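Local coordinates for endoglucanase FnCel5A (Fervidobacterium nodosum, PDB 3NCO), which probably hydrolyses internal beta-1,4-glucosidic bonds of cellulose, as a family 5 glycoside hydrolase built on a TIM barrel, at residues 79-84 against 127-132. Numbering follows the deposited sequence.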
ATOM      1  N   PHE A  79      23.522  -4.940  -3.552  1.00 21.86           N
ATOM      2  CA  PHE A  79      23.378  -4.771  -2.118  1.00 23.08           C
ATOM      3  C   PHE A  79      21.920  -4.467  -1.775  1.00 21.04           C
ATOM      4  O   PHE A  79      21.374  -4.950  -0.767  1.00 21.10           O
ATOM      5  CB  PHE A  79      24.268  -3.629  -1.613  1.00 26.22           C
ATOM      6  CG  PHE A  79      24.047  -3.290  -0.159  1.00 31.11           C
ATOM      7  CD1 PHE A  79      24.755  -3.980   0.838  1.00 34.94           C
ATOM      8  CD2 PHE A  79      23.120  -2.304   0.218  1.00 35.76           C
ATOM      9  CE1 PHE A  79      24.550  -3.690   2.199  1.00 36.22           C
ATOM     10  CE2 PHE A  79      22.900  -2.011   1.575  1.00 36.52           C
ATOM     11  CZ  PHE A  79      23.613  -2.708   2.564  1.00 35.58           C
ATOM     12  N   PHE A  80      21.274  -3.647  -2.601  1.00 19.36           N
ATOM     13  CA  PHE A  80      19.874  -3.253  -2.309  1.00 17.61           C
ATOM     14  C   PHE A  80      18.886  -4.402  -2.553  1.00 17.96           C
ATOM     15  O   PHE A  80      17.970  -4.639  -1.738  1.00 18.88           O
ATOM     16  CB  PHE A  80      19.467  -2.040  -3.139  1.00 16.98           C
ATOM     17  CG  PHE A  80      18.152  -1.487  -2.706  1.00 15.71           C
ATOM     18  CD1 PHE A  80      18.066  -0.793  -1.514  1.00 18.26           C
ATOM     19  CD2 PHE A  80      17.020  -1.664  -3.477  1.00 16.67           C
ATOM     20  CE1 PHE A  80      16.857  -0.276  -1.093  1.00 18.82           C
ATOM     21  CE2 PHE A  80      15.802  -1.152  -3.088  1.00 16.55           C
ATOM     22  CZ  PHE A  80      15.692  -0.474  -1.879  1.00 17.86           C
ATOM     23  N   LEU A  81      19.073  -5.123  -3.663  1.00 17.64           N
ATOM     24  CA  LEU A  81      18.239  -6.269  -3.918  1.00 18.27           C
ATOM     25  C   LEU A  81      18.417  -7.280  -2.766  1.00 19.76           C
ATOM     26  O   LEU A  81      17.434  -7.851  -2.252  1.00 20.15           O
ATOM     27  CB  LEU A  81      18.654  -6.919  -5.255  1.00 18.76           C
ATOM     28  CG  LEU A  81      17.812  -8.151  -5.672  1.00 20.05           C
ATOM     29  CD1 LEU A  81      16.287  -7.860  -5.684  1.00 20.59           C
ATOM     30  CD2 LEU A  81      18.303  -8.661  -7.039  1.00 19.55           C
ATOM     31  N   ASP A  82      19.666  -7.468  -2.325  1.00 20.06           N
ATOM     32  CA  ASP A  82      19.939  -8.404  -1.224  1.00 21.14           C
ATOM     33  C   ASP A  82      19.215  -7.980   0.055  1.00 20.14           C
ATOM     34  O   ASP A  82      18.669  -8.813   0.774  1.00 20.75           O
ATOM     35  CB  ASP A  82      21.435  -8.518  -0.982  1.00 22.82           C
ATOM     36  CG  ASP A  82      22.124  -9.317  -2.067  1.00 27.34           C
ATOM     37  OD1 ASP A  82      21.419  -9.937  -2.900  1.00 31.87           O
ATOM     38  OD2 ASP A  82      23.376  -9.343  -2.052  1.00 31.39           O
ATOM     39  N   ARG A  83      19.211  -6.684   0.294  1.00 18.68           N
ATOM     40  CA  ARG A  83      18.501  -6.126   1.450  1.00 17.22           C
ATOM     41  C   ARG A  83      17.000  -6.424   1.386  1.00 18.18           C
ATOM     42  O   ARG A  83      16.401  -6.868   2.406  1.00 18.02           O
ATOM     43  CB  ARG A  83      18.696  -4.580   1.481  1.00 17.05           C
ATOM     44  CG  ARG A  83      17.958  -3.822   2.613  1.00 17.75           C
ATOM     45  CD  ARG A  83      18.241  -4.375   3.992  1.00 20.39           C
ATOM     46  NE  ARG A  83      17.426  -3.678   4.972  1.00 16.35           N
ATOM     47  CZ  ARG A  83      17.196  -4.118   6.204  1.00 16.89           C
ATOM     48  NH1 ARG A  83      17.751  -5.266   6.630  1.00 19.31           N
ATOM     49  NH2 ARG A  83      16.399  -3.387   7.017  1.00 16.37           N
ATOM     50  N   VAL A  84      16.383  -6.105   0.230  1.00 18.44           N
ATOM     51  CA  VAL A  84      14.936  -6.366   0.106  1.00 17.95           C
ATOM     52  C   VAL A  84      14.637  -7.882   0.289  1.00 18.69           C
ATOM     53  O   VAL A  84      13.657  -8.271   0.955  1.00 18.89           O
ATOM     54  CB  VAL A  84      14.346  -5.757  -1.207  1.00 19.50           C
ATOM     55  CG1 VAL A  84      12.863  -6.044  -1.331  1.00 18.10           C
ATOM     56  CG2 VAL A  84      14.533  -4.256  -1.204  1.00 18.59           C
ATOM     57  N   ALA A 127      10.793  -9.301 -10.456  1.00 18.35           N
ATOM     58  CA  ALA A 127      10.102 -10.557 -10.758  1.00 18.98           C
ATOM     59  C   ALA A 127      11.083 -11.701 -10.941  1.00 18.74           C
ATOM     60  O   ALA A 127      10.844 -12.848 -10.499  1.00 19.68           O
ATOM     61  CB  ALA A 127       9.183 -10.431 -12.005  1.00 18.79           C
ATOM     62  N   GLN A 128      12.188 -11.465 -11.666  1.00 18.95           N
ATOM     63  CA  GLN A 128      13.130 -12.562 -11.848  1.00 19.54           C
ATOM     64  C   GLN A 128      13.685 -12.978 -10.496  1.00 19.49           C
ATOM     65  O   GLN A 128      13.815 -14.202 -10.200  1.00 21.30           O
ATOM     66  CB  GLN A 128      14.273 -12.141 -12.750  1.00 20.80           C
ATOM     67  CG  GLN A 128      15.429 -13.167 -12.824  1.00 22.95           C
ATOM     68  CD  GLN A 128      15.065 -14.403 -13.636  1.00 30.04           C
ATOM     69  OE1 GLN A 128      14.257 -14.329 -14.549  1.00 33.08           O
ATOM     70  NE2 GLN A 128      15.662 -15.546 -13.294  1.00 33.04           N
ATOM     71  N   ALA A 129      14.004 -11.988  -9.663  1.00 18.83           N
ATOM     72  CA  ALA A 129      14.675 -12.276  -8.372  1.00 18.61           C
ATOM     73  C   ALA A 129      13.769 -13.044  -7.419  1.00 19.23           C
ATOM     74  O   ALA A 129      14.244 -13.941  -6.669  1.00 19.93           O
ATOM     75  CB  ALA A 129      15.225 -11.022  -7.727  1.00 18.86           C
ATOM     76  N   PHE A 130      12.469 -12.731  -7.465  1.00 19.05           N
ATOM     77  CA  PHE A 130      11.528 -13.336  -6.503  1.00 18.35           C
ATOM     78  C   PHE A 130      10.691 -14.492  -7.096  1.00 18.93           C
ATOM     79  O   PHE A 130       9.807 -15.009  -6.448  1.00 19.53           O
ATOM     80  CB  PHE A 130      10.639 -12.219  -5.898  1.00 16.67           C
ATOM     81  CG  PHE A 130      11.385 -11.366  -4.900  1.00 18.30           C
ATOM     82  CD1 PHE A 130      11.516 -11.795  -3.579  1.00 19.96           C
ATOM     83  CD2 PHE A 130      11.951 -10.149  -5.277  1.00 19.68           C
ATOM     84  CE1 PHE A 130      12.210 -10.996  -2.625  1.00 22.07           C
ATOM     85  CE2 PHE A 130      12.647  -9.332  -4.352  1.00 20.95           C
ATOM     86  CZ  PHE A 130      12.753  -9.755  -3.010  1.00 19.70           C
ATOM     87  N   LYS A 131      11.050 -14.950  -8.303  1.00 17.93           N
ATOM     88  CA  LYS A 131      10.146 -15.850  -9.042  1.00 19.89           C
ATOM     89  C   LYS A 131       9.756 -17.128  -8.291  1.00 21.03           C
ATOM     90  O   LYS A 131       8.628 -17.629  -8.442  1.00 22.05           O
ATOM     91  CB  LYS A 131      10.716 -16.170 -10.439  1.00 18.93           C
ATOM     92  CG  LYS A 131      11.951 -17.046 -10.450  1.00 22.61           C
ATOM     93  CD  LYS A 131      12.473 -17.149 -11.880  1.00 28.56           C
ATOM     94  CE  LYS A 131      13.772 -17.963 -11.963  1.00 32.92           C
ATOM     95  NZ  LYS A 131      13.648 -19.369 -11.487  1.00 34.45           N
ATOM     96  N   ASP A 132      10.680 -17.634  -7.473  1.00 22.43           N
ATOM     97  CA  ASP A 132      10.495 -18.930  -6.830  1.00 23.75           C
ATOM     98  C   ASP A 132       9.994 -18.757  -5.386  1.00 23.60           C
ATOM     99  O   ASP A 132       9.900 -19.743  -4.655  1.00 25.45           O
ATOM    100  CB  ASP A 132      11.796 -19.752  -6.878  1.00 25.15           C
ATOM    101  CG  ASP A 132      12.180 -20.150  -8.323  1.00 29.17           C
ATOM    102  OD1 ASP A 132      11.280 -20.602  -9.054  1.00 32.31           O
ATOM    103  OD2 ASP A 132      13.367 -20.008  -8.726  1.00 34.14           O
TER
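Leu-81 sends its CG out opposite the backbone N (chi1 -179°), while Phe-130 swings its ring opposite its own carbonyl carbon (chi1 -74°); these two choices carry both side chains into the groove between helix 78-93 and helix 112-130, where they run alongside one another, pointing opposite ways. The leucine fork straddles the methyl of Ala-129: CD1 and CD2 of Leu-81 each lie 3.9 Å from Ala-129 CB. CD1 does double duty, since it also meets the far part of the aromatic ring, 4.1 Å from Leu-81 CD1 to Phe-130 CE2. One turn along, Val-84 stands roughly perpendicular to the phenylalanine side chain, and its CG1 lies 4.1 Å from Phe-130 CZ; both methyls come at the ring obliquely. Lys-85 and Val-88 of the same helix also touch Phe-130, Leu-137 and Phe-139 meet it from strand 137-140, and Tyr-133 packs against it edge-to-face. The ring thus joins two neighbouring helices on the outside of the (beta/alpha)8 barrel to strand 137-140 of the barrel. Next in sequence but turned away from the contact, Lys-131 NZ reaches Asp-132 OD2 at 2.8 Å in a salt bridge on the syn side of the carboxylate, tilted 29° out of its plane. Between 79-84 and 127-132 no hydrogen bond or salt bridge forms, so this contact rests on apolar side-chain packing.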